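Local coordinates for signal recognition particle subunit SRP68 (Chaetomium thermophilum, PDB 4P3G), which probably serves, through this RNA-binding domain, in the signal recognition particle that targets secretory and membrane proteins to the endoplasmic reticulum, at residues W160-Y174 against I194-I207. Sequence-based numbering, arbitrary orientation.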
ATOM      1  N   TRP A 160      -8.570  -9.645  14.665  1.00 73.09           N
ATOM      2  CA  TRP A 160      -7.661  -9.288  13.574  1.00 66.64           C
ATOM      3  C   TRP A 160      -6.758  -8.093  13.803  1.00 70.62           C
ATOM      4  O   TRP A 160      -5.583  -8.137  13.456  1.00 78.17           O
ATOM      5  CB  TRP A 160      -8.440  -9.089  12.281  1.00 62.79           C
ATOM      6  CG  TRP A 160      -9.373 -10.212  11.990  1.00 67.05           C
ATOM      7  CD1 TRP A 160     -10.727 -10.145  11.914  1.00 69.83           C
ATOM      8  CD2 TRP A 160      -9.028 -11.584  11.769  1.00 71.71           C
ATOM      9  NE1 TRP A 160     -11.255 -11.374  11.623  1.00 72.83           N
ATOM     10  CE2 TRP A 160     -10.232 -12.288  11.543  1.00 74.45           C
ATOM     11  CE3 TRP A 160      -7.818 -12.291  11.727  1.00 72.38           C
ATOM     12  CZ2 TRP A 160     -10.268 -13.665  11.295  1.00 69.04           C
ATOM     13  CZ3 TRP A 160      -7.850 -13.656  11.468  1.00 69.83           C
ATOM     14  CH2 TRP A 160      -9.071 -14.320  11.239  1.00 68.39           C
ATOM     15  N   GLY A 161      -7.288  -7.012  14.352  1.00 68.49           N
ATOM     16  CA  GLY A 161      -6.447  -5.858  14.566  1.00 67.34           C
ATOM     17  C   GLY A 161      -5.296  -6.118  15.518  1.00 71.12           C
ATOM     18  O   GLY A 161      -4.134  -5.919  15.169  1.00 76.48           O
ATOM     19  N   ALA A 162      -5.614  -6.653  16.692  1.00 69.72           N
ATOM     20  CA  ALA A 162      -4.614  -6.865  17.731  1.00 69.90           C
ATOM     21  C   ALA A 162      -3.520  -7.781  17.234  1.00 68.70           C
ATOM     22  O   ALA A 162      -2.348  -7.595  17.540  1.00 78.51           O
ATOM     23  CB  ALA A 162      -5.263  -7.453  18.959  1.00 75.39           C
ATOM     24  N   CYS A 163      -3.929  -8.774  16.463  1.00 65.43           N
ATOM     25  CA  CYS A 163      -3.033  -9.784  15.925  1.00 68.45           C
ATOM     26  C   CYS A 163      -2.030  -9.132  14.968  1.00 74.75           C
ATOM     27  O   CYS A 163      -0.861  -9.548  14.866  1.00 74.44           O
ATOM     28  CB  CYS A 163      -3.859 -10.891  15.252  1.00 65.17           C
ATOM     29  SG  CYS A 163      -3.394 -11.355  13.569  1.00 80.71           S
ATOM     30  N   LEU A 164      -2.516  -8.129  14.237  1.00 73.75           N
ATOM     31  CA  LEU A 164      -1.690  -7.398  13.298  1.00 63.23           C
ATOM     32  C   LEU A 164      -0.639  -6.618  14.048  1.00 60.50           C
ATOM     33  O   LEU A 164       0.482  -6.480  13.562  1.00 59.30           O
ATOM     34  CB  LEU A 164      -2.525  -6.493  12.413  1.00 61.23           C
ATOM     35  CG  LEU A 164      -3.233  -7.298  11.350  1.00 60.81           C
ATOM     36  CD1 LEU A 164      -4.118  -6.392  10.511  1.00 62.53           C
ATOM     37  CD2 LEU A 164      -2.200  -7.962  10.498  1.00 61.91           C
ATOM     38  N   LYS A 165      -0.993  -6.119  15.232  1.00 60.79           N
ATOM     39  CA  LYS A 165      -0.006  -5.413  16.059  1.00 65.75           C
ATOM     40  C   LYS A 165       1.137  -6.345  16.424  1.00 69.14           C
ATOM     41  O   LYS A 165       2.292  -5.944  16.336  1.00 74.00           O
ATOM     42  CB  LYS A 165      -0.605  -4.822  17.339  1.00 64.25           C
ATOM     43  CG  LYS A 165      -1.871  -4.067  17.124  1.00 71.20           C
ATOM     44  CD  LYS A 165      -2.135  -3.120  18.279  1.00 81.48           C
ATOM     45  CE  LYS A 165      -2.562  -3.856  19.520  1.00 93.09           C
ATOM     46  NZ  LYS A 165      -3.260  -2.927  20.446  1.00103.92           N
ATOM     47  N   SER A 166       0.830  -7.577  16.835  1.00 66.26           N
ATOM     48  CA  SER A 166       1.906  -8.506  17.202  1.00 67.79           C
ATOM     49  C   SER A 166       2.769  -8.884  16.028  1.00 64.75           C
ATOM     50  O   SER A 166       3.995  -8.837  16.107  1.00 67.44           O
ATOM     51  CB  SER A 166       1.372  -9.784  17.827  1.00 68.02           C
ATOM     52  OG  SER A 166       0.912  -9.530  19.125  1.00 75.84           O
ATOM     53  N   TYR A 167       2.120  -9.241  14.928  1.00 57.66           N
ATOM     54  CA  TYR A 167       2.836  -9.700  13.751  1.00 59.53           C
ATOM     55  C   TYR A 167       3.710  -8.609  13.149  1.00 64.45           C
ATOM     56  O   TYR A 167       4.773  -8.892  12.572  1.00 63.60           O
ATOM     57  CB  TYR A 167       1.837 -10.217  12.718  1.00 62.86           C
ATOM     58  CG  TYR A 167       1.412 -11.647  12.905  1.00 62.46           C
ATOM     59  CD1 TYR A 167       2.346 -12.649  13.106  1.00 62.55           C
ATOM     60  CD2 TYR A 167       0.070 -11.991  12.906  1.00 65.79           C
ATOM     61  CE1 TYR A 167       1.968 -13.961  13.266  1.00 65.71           C
ATOM     62  CE2 TYR A 167      -0.332 -13.314  13.076  1.00 71.27           C
ATOM     63  CZ  TYR A 167       0.622 -14.297  13.254  1.00 70.83           C
ATOM     64  OH  TYR A 167       0.227 -15.615  13.431  1.00 73.78           O
ATOM     65  N   ALA A 168       3.266  -7.360  13.285  1.00 64.44           N
ATOM     66  CA  ALA A 168       4.051  -6.251  12.780  1.00 64.76           C
ATOM     67  C   ALA A 168       5.357  -6.196  13.556  1.00 67.27           C
ATOM     68  O   ALA A 168       6.428  -6.090  12.945  1.00 68.16           O
ATOM     69  CB  ALA A 168       3.293  -4.943  12.897  1.00 66.05           C
ATOM     70  N   ILE A 169       5.281  -6.325  14.887  1.00 63.91           N
ATOM     71  CA  ILE A 169       6.502  -6.296  15.679  1.00 61.97           C
ATOM     72  C   ILE A 169       7.456  -7.407  15.201  1.00 65.22           C
ATOM     73  O   ILE A 169       8.609  -7.135  14.880  1.00 67.53           O
ATOM     74  CB  ILE A 169       6.273  -6.508  17.184  1.00 62.72           C
ATOM     75  CG1 ILE A 169       5.315  -5.493  17.798  1.00 62.70           C
ATOM     76  CG2 ILE A 169       7.596  -6.608  17.912  1.00 55.49           C
ATOM     77  CD1 ILE A 169       5.760  -4.147  17.660  1.00 79.10           C
ATOM     78  N   CYS A 170       6.993  -8.656  15.120  1.00 64.57           N
ATOM     79  CA  CYS A 170       7.957  -9.709  14.802  1.00 71.55           C
ATOM     80  C   CYS A 170       8.464  -9.673  13.363  1.00 70.18           C
ATOM     81  O   CYS A 170       9.624 -10.002  13.093  1.00 75.51           O
ATOM     82  CB  CYS A 170       7.464 -11.123  15.148  1.00 76.77           C
ATOM     83  SG  CYS A 170       6.265 -11.863  14.082  1.00 73.36           S
ATOM     84  N   ARG A 171       7.610  -9.264  12.442  1.00 64.15           N
ATOM     85  CA  ARG A 171       8.046  -9.147  11.072  1.00 64.30           C
ATOM     86  C   ARG A 171       9.162  -8.115  10.917  1.00 67.75           C
ATOM     87  O   ARG A 171      10.149  -8.339  10.194  1.00 65.35           O
ATOM     88  CB  ARG A 171       6.889  -8.740  10.175  1.00 62.99           C
ATOM     89  CG  ARG A 171       7.355  -8.453   8.766  1.00 59.53           C
ATOM     90  CD  ARG A 171       6.193  -8.373   7.875  1.00 59.13           C
ATOM     91  NE  ARG A 171       6.549  -8.729   6.520  1.00 68.26           N
ATOM     92  CZ  ARG A 171       6.837  -7.845   5.578  1.00 69.74           C
ATOM     93  NH1 ARG A 171       6.841  -6.552   5.870  1.00 67.60           N
ATOM     94  NH2 ARG A 171       7.131  -8.259   4.360  1.00 70.74           N
ATOM     95  N   ILE A 172       9.014  -6.992  11.618  1.00 63.54           N
ATOM     96  CA  ILE A 172      10.006  -5.934  11.507  1.00 64.77           C
ATOM     97  C   ILE A 172      11.344  -6.438  12.029  1.00 65.01           C
ATOM     98  O   ILE A 172      12.353  -6.356  11.337  1.00 64.52           O
ATOM     99  CB  ILE A 172       9.537  -4.679  12.251  1.00 60.61           C
ATOM    100  CG1 ILE A 172       8.378  -4.034  11.474  1.00 60.89           C
ATOM    101  CG2 ILE A 172      10.670  -3.726  12.393  1.00 57.21           C
ATOM    102  CD1 ILE A 172       7.640  -2.977  12.244  1.00 62.33           C
ATOM    103  N   ILE A 173      11.324  -7.028  13.222  1.00 65.37           N
ATOM    104  CA  ILE A 173      12.515  -7.583  13.836  1.00 65.01           C
ATOM    105  C   ILE A 173      13.092  -8.717  13.000  1.00 68.33           C
ATOM    106  O   ILE A 173      14.297  -8.744  12.734  1.00 74.46           O
ATOM    107  CB  ILE A 173      12.206  -8.075  15.245  1.00 67.60           C
ATOM    108  CG1 ILE A 173      11.750  -6.889  16.108  1.00 62.57           C
ATOM    109  CG2 ILE A 173      13.419  -8.782  15.870  1.00 66.87           C
ATOM    110  CD1 ILE A 173      11.580  -7.228  17.564  1.00 55.76           C
ATOM    111  N   TYR A 174      12.240  -9.637  12.550  1.00 63.48           N
ATOM    112  CA  TYR A 174      12.728 -10.764  11.751  1.00 65.32           C
ATOM    113  C   TYR A 174      13.320 -10.343  10.417  1.00 69.24           C
ATOM    114  O   TYR A 174      14.328 -10.890   9.967  1.00 67.98           O
ATOM    115  CB  TYR A 174      11.641 -11.779  11.522  1.00 68.32           C
ATOM    116  CG  TYR A 174      11.443 -12.751  12.646  1.00 73.20           C
ATOM    117  CD1 TYR A 174      12.523 -13.335  13.311  1.00 71.71           C
ATOM    118  CD2 TYR A 174      10.164 -13.068  13.054  1.00 73.87           C
ATOM    119  CE1 TYR A 174      12.306 -14.224  14.329  1.00 73.48           C
ATOM    120  CE2 TYR A 174       9.943 -13.936  14.050  1.00 75.42           C
ATOM    121  CZ  TYR A 174      11.001 -14.523  14.690  1.00 74.74           C
ATOM    122  OH  TYR A 174      10.689 -15.388  15.711  1.00 69.85           O
ATOM    123  N   ILE A 194       4.592 -15.560   8.690  1.00 69.49           N
ATOM    124  CA  ILE A 194       4.286 -14.206   9.064  1.00 68.25           C
ATOM    125  C   ILE A 194       3.563 -13.458   7.941  1.00 66.95           C
ATOM    126  O   ILE A 194       2.472 -12.904   8.145  1.00 63.80           O
ATOM    127  CB  ILE A 194       5.549 -13.462   9.485  1.00 69.51           C
ATOM    128  CG1 ILE A 194       6.228 -14.252  10.601  1.00 68.73           C
ATOM    129  CG2 ILE A 194       5.203 -12.051   9.921  1.00 62.09           C
ATOM    130  CD1 ILE A 194       7.397 -13.555  11.201  1.00 70.38           C
ATOM    131  N   ASP A 195       4.150 -13.452   6.755  1.00 64.02           N
ATOM    132  CA  ASP A 195       3.529 -12.724   5.652  1.00 65.88           C
ATOM    133  C   ASP A 195       2.107 -13.222   5.329  1.00 70.72           C
ATOM    134  O   ASP A 195       1.173 -12.412   5.267  1.00 72.72           O
ATOM    135  CB  ASP A 195       4.464 -12.690   4.438  1.00 69.36           C
ATOM    136  CG  ASP A 195       5.635 -11.721   4.634  1.00 75.24           C
ATOM    137  OD1 ASP A 195       5.730 -11.118   5.716  1.00 66.78           O
ATOM    138  OD2 ASP A 195       6.502 -11.608   3.745  1.00 87.19           O
ATOM    139  N   PRO A 196       1.918 -14.548   5.159  1.00 70.56           N
ATOM    140  CA  PRO A 196       0.569 -15.016   4.819  1.00 64.78           C
ATOM    141  C   PRO A 196      -0.469 -14.731   5.892  1.00 67.33           C
ATOM    142  O   PRO A 196      -1.635 -14.493   5.558  1.00 66.55           O
ATOM    143  CB  PRO A 196       0.756 -16.510   4.645  1.00 64.71           C
ATOM    144  CG  PRO A 196       2.197 -16.686   4.345  1.00 69.15           C
ATOM    145  CD  PRO A 196       2.910 -15.635   5.079  1.00 72.11           C
ATOM    146  N   SER A 197      -0.064 -14.762   7.155  1.00 68.26           N
ATOM    147  CA  SER A 197      -1.000 -14.516   8.255  1.00 65.66           C
ATOM    148  C   SER A 197      -1.424 -13.071   8.234  1.00 66.45           C
ATOM    149  O   SER A 197      -2.582 -12.732   8.461  1.00 75.09           O
ATOM    150  CB  SER A 197      -0.359 -14.821   9.604  1.00 61.22           C
ATOM    151  OG  SER A 197       0.093 -16.146   9.624  1.00 65.91           O
HETATM  152  N   MSE A 198      -0.451 -12.210   7.993  1.00 58.14           N
HETATM  153  CA  MSE A 198      -0.724 -10.800   8.003  1.00 61.60           C
HETATM  154  C   MSE A 198      -1.641 -10.445   6.843  1.00 66.28           C
HETATM  155  O   MSE A 198      -2.604  -9.699   7.025  1.00 68.00           O
HETATM  156  CB  MSE A 198       0.570 -10.025   7.908  1.00 65.52           C
HETATM  157  CG  MSE A 198       1.439 -10.152   9.150  1.00 70.48           C
HETATM  158 SE   MSE A 198       2.826  -8.781   9.140  1.00 87.33          SE
HETATM  159  CE  MSE A 198       1.724  -7.329   9.859  1.00 54.86           C
ATOM    160  N   ARG A 199      -1.357 -10.986   5.660  1.00 62.72           N
ATOM    161  CA  ARG A 199      -2.179 -10.667   4.512  1.00 64.55           C
ATOM    162  C   ARG A 199      -3.618 -11.063   4.772  1.00 72.28           C
ATOM    163  O   ARG A 199      -4.541 -10.340   4.411  1.00 82.96           O
ATOM    164  CB  ARG A 199      -1.667 -11.354   3.279  1.00 59.95           C
ATOM    165  CG  ARG A 199      -0.353 -10.798   2.797  1.00 67.07           C
ATOM    166  CD  ARG A 199      -0.054 -11.372   1.445  1.00 78.56           C
ATOM    167  NE  ARG A 199       1.178 -10.864   0.845  1.00 89.82           N
ATOM    168  CZ  ARG A 199       1.282  -9.702   0.206  1.00 86.55           C
ATOM    169  NH1 ARG A 199       0.221  -8.903   0.085  1.00 80.83           N
ATOM    170  NH2 ARG A 199       2.451  -9.353  -0.321  1.00 84.73           N
ATOM    171  N   PHE A 200      -3.804 -12.202   5.418  1.00 67.12           N
ATOM    172  CA  PHE A 200      -5.139 -12.681   5.714  1.00 66.20           C
ATOM    173  C   PHE A 200      -5.832 -11.786   6.724  1.00 67.99           C
ATOM    174  O   PHE A 200      -6.982 -11.359   6.521  1.00 69.95           O
ATOM    175  CB  PHE A 200      -5.078 -14.110   6.234  1.00 67.21           C
ATOM    176  CG  PHE A 200      -6.419 -14.721   6.466  1.00 66.45           C
ATOM    177  CD1 PHE A 200      -7.142 -15.255   5.423  1.00 67.95           C
ATOM    178  CD2 PHE A 200      -6.961 -14.753   7.745  1.00 65.40           C
ATOM    179  CE1 PHE A 200      -8.392 -15.808   5.649  1.00 68.73           C
ATOM    180  CE2 PHE A 200      -8.208 -15.308   7.980  1.00 65.26           C
ATOM    181  CZ  PHE A 200      -8.925 -15.843   6.924  1.00 65.45           C
ATOM    182  N   ALA A 201      -5.146 -11.534   7.831  1.00 66.05           N
ATOM    183  CA  ALA A 201      -5.714 -10.710   8.888  1.00 65.19           C
ATOM    184  C   ALA A 201      -5.991  -9.296   8.391  1.00 66.53           C
ATOM    185  O   ALA A 201      -6.954  -8.664   8.816  1.00 71.24           O
ATOM    186  CB  ALA A 201      -4.805 -10.678  10.087  1.00 64.82           C
ATOM    187  N   ALA A 202      -5.135  -8.784   7.514  1.00 66.67           N
ATOM    188  CA  ALA A 202      -5.327  -7.431   7.003  1.00 64.24           C
ATOM    189  C   ALA A 202      -6.574  -7.435   6.119  1.00 65.13           C
ATOM    190  O   ALA A 202      -7.418  -6.548   6.205  1.00 66.22           O
ATOM    191  CB  ALA A 202      -4.113  -6.967   6.240  1.00 56.95           C
ATOM    192  N   TYR A 203      -6.718  -8.483   5.321  1.00 62.89           N
ATOM    193  CA  TYR A 203      -7.920  -8.652   4.536  1.00 60.98           C
ATOM    194  C   TYR A 203      -9.157  -8.693   5.428  1.00 66.83           C
ATOM    195  O   TYR A 203     -10.134  -8.002   5.163  1.00 73.01           O
ATOM    196  CB  TYR A 203      -7.854  -9.940   3.739  1.00 62.03           C
ATOM    197  CG  TYR A 203      -9.148 -10.207   3.038  1.00 66.83           C
ATOM    198  CD1 TYR A 203      -9.549  -9.415   1.955  1.00 60.98           C
ATOM    199  CD2 TYR A 203     -10.007 -11.209   3.487  1.00 60.23           C
ATOM    200  CE1 TYR A 203     -10.747  -9.631   1.325  1.00 58.99           C
ATOM    201  CE2 TYR A 203     -11.209 -11.429   2.864  1.00 65.16           C
ATOM    202  CZ  TYR A 203     -11.584 -10.638   1.779  1.00 63.69           C
ATOM    203  OH  TYR A 203     -12.793 -10.866   1.149  1.00 63.94           O
ATOM    204  N   GLN A 204      -9.124  -9.488   6.493  1.00 64.73           N
ATOM    205  CA  GLN A 204     -10.285  -9.575   7.376  1.00 63.49           C
ATOM    206  C   GLN A 204     -10.597  -8.261   8.025  1.00 68.23           C
ATOM    207  O   GLN A 204     -11.753  -7.891   8.175  1.00 77.43           O
ATOM    208  CB  GLN A 204     -10.067 -10.611   8.480  1.00 68.73           C
ATOM    209  CG  GLN A 204      -9.909 -12.015   7.985  1.00 69.26           C
ATOM    210  CD  GLN A 204     -11.192 -12.530   7.376  1.00 72.50           C
ATOM    211  OE1 GLN A 204     -12.272 -11.985   7.618  1.00 71.95           O
ATOM    212  NE2 GLN A 204     -11.081 -13.565   6.555  1.00 80.77           N
ATOM    213  N   ALA A 205      -9.552  -7.525   8.367  1.00 70.44           N
ATOM    214  CA  ALA A 205      -9.730  -6.272   9.058  1.00 69.01           C
ATOM    215  C   ALA A 205     -10.103  -5.137   8.101  1.00 74.32           C
ATOM    216  O   ALA A 205     -10.369  -4.013   8.546  1.00 81.70           O
ATOM    217  CB  ALA A 205      -8.471  -5.936   9.858  1.00 63.84           C
ATOM    218  N   LYS A 206     -10.112  -5.425   6.798  1.00 70.67           N
ATOM    219  CA  LYS A 206     -10.314  -4.379   5.793  1.00 70.11           C
ATOM    220  C   LYS A 206      -9.229  -3.285   5.878  1.00 69.77           C
ATOM    221  O   LYS A 206      -9.514  -2.101   5.689  1.00 73.07           O
ATOM    222  CB  LYS A 206     -11.738  -3.788   5.840  1.00 75.40           C
ATOM    223  CG  LYS A 206     -12.803  -4.577   5.047  1.00 79.08           C
ATOM    224  CD  LYS A 206     -13.016  -6.011   5.606  1.00104.81           C
ATOM    225  CE  LYS A 206     -13.780  -6.945   4.636  1.00 94.16           C
ATOM    226  NZ  LYS A 206     -13.720  -8.371   5.094  1.00 78.91           N
ATOM    227  N   ILE A 207      -8.017  -3.683   6.259  1.00 69.31           N
ATOM    228  CA  ILE A 207      -6.853  -2.795   6.266  1.00 72.43           C
ATOM    229  C   ILE A 207      -5.976  -3.028   5.037  1.00 67.08           C
ATOM    230  O   ILE A 207      -5.523  -4.145   4.813  1.00 63.94           O
ATOM    231  CB  ILE A 207      -5.978  -3.037   7.515  1.00 73.78           C
ATOM    232  CG1 ILE A 207      -6.786  -2.811   8.799  1.00 77.44           C
ATOM    233  CG2 ILE A 207      -4.753  -2.149   7.473  1.00 68.50           C
ATOM    234  CD1 ILE A 207      -6.065  -3.211  10.077  1.00 75.06           C
TER
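W160 lies across helix 194-205 with Q204 CB over one face of its indole, 3.3 Å from the five-membered ring centroid and almost on the ring normal. F200 turns an edge toward the six-membered ring in an offset edge-to-face pair, planes 73° apart, while A201 and A205 complete the hole that receives this knob. Cutting the indole back to an alanine here is likely to open a gap among these four residues and cost F200 this edge-to-face partner. One turn on, L164 CD2 rests on A201 CB and L164 CD1 meets I207 CD1 tip to tip. Y167 and M198, a selenomethionine, run antiparallel, Y167 CB against M198 CG; M198 bends at its last torsion, bringing CE beside A168. I194 is a knob among Y167, C170, R171 and Y174, its CD1 touching C170 SG and Y174 CD2. R171, its CG anti to the backbone N (chi1 173°), runs past M198 with CD against SE, carrying NE to a salt-bridging hydrogen bond with D195 OD1 (2.7 Å), on its syn side but tilted out of the carboxylate plane; NH2 adds a weak bond to OD2. Knobs-into-holes packing between consecutive antiparallel helices, crossing at -148°, suits the tetratricopeptide-like fold of this RNA-binding domain.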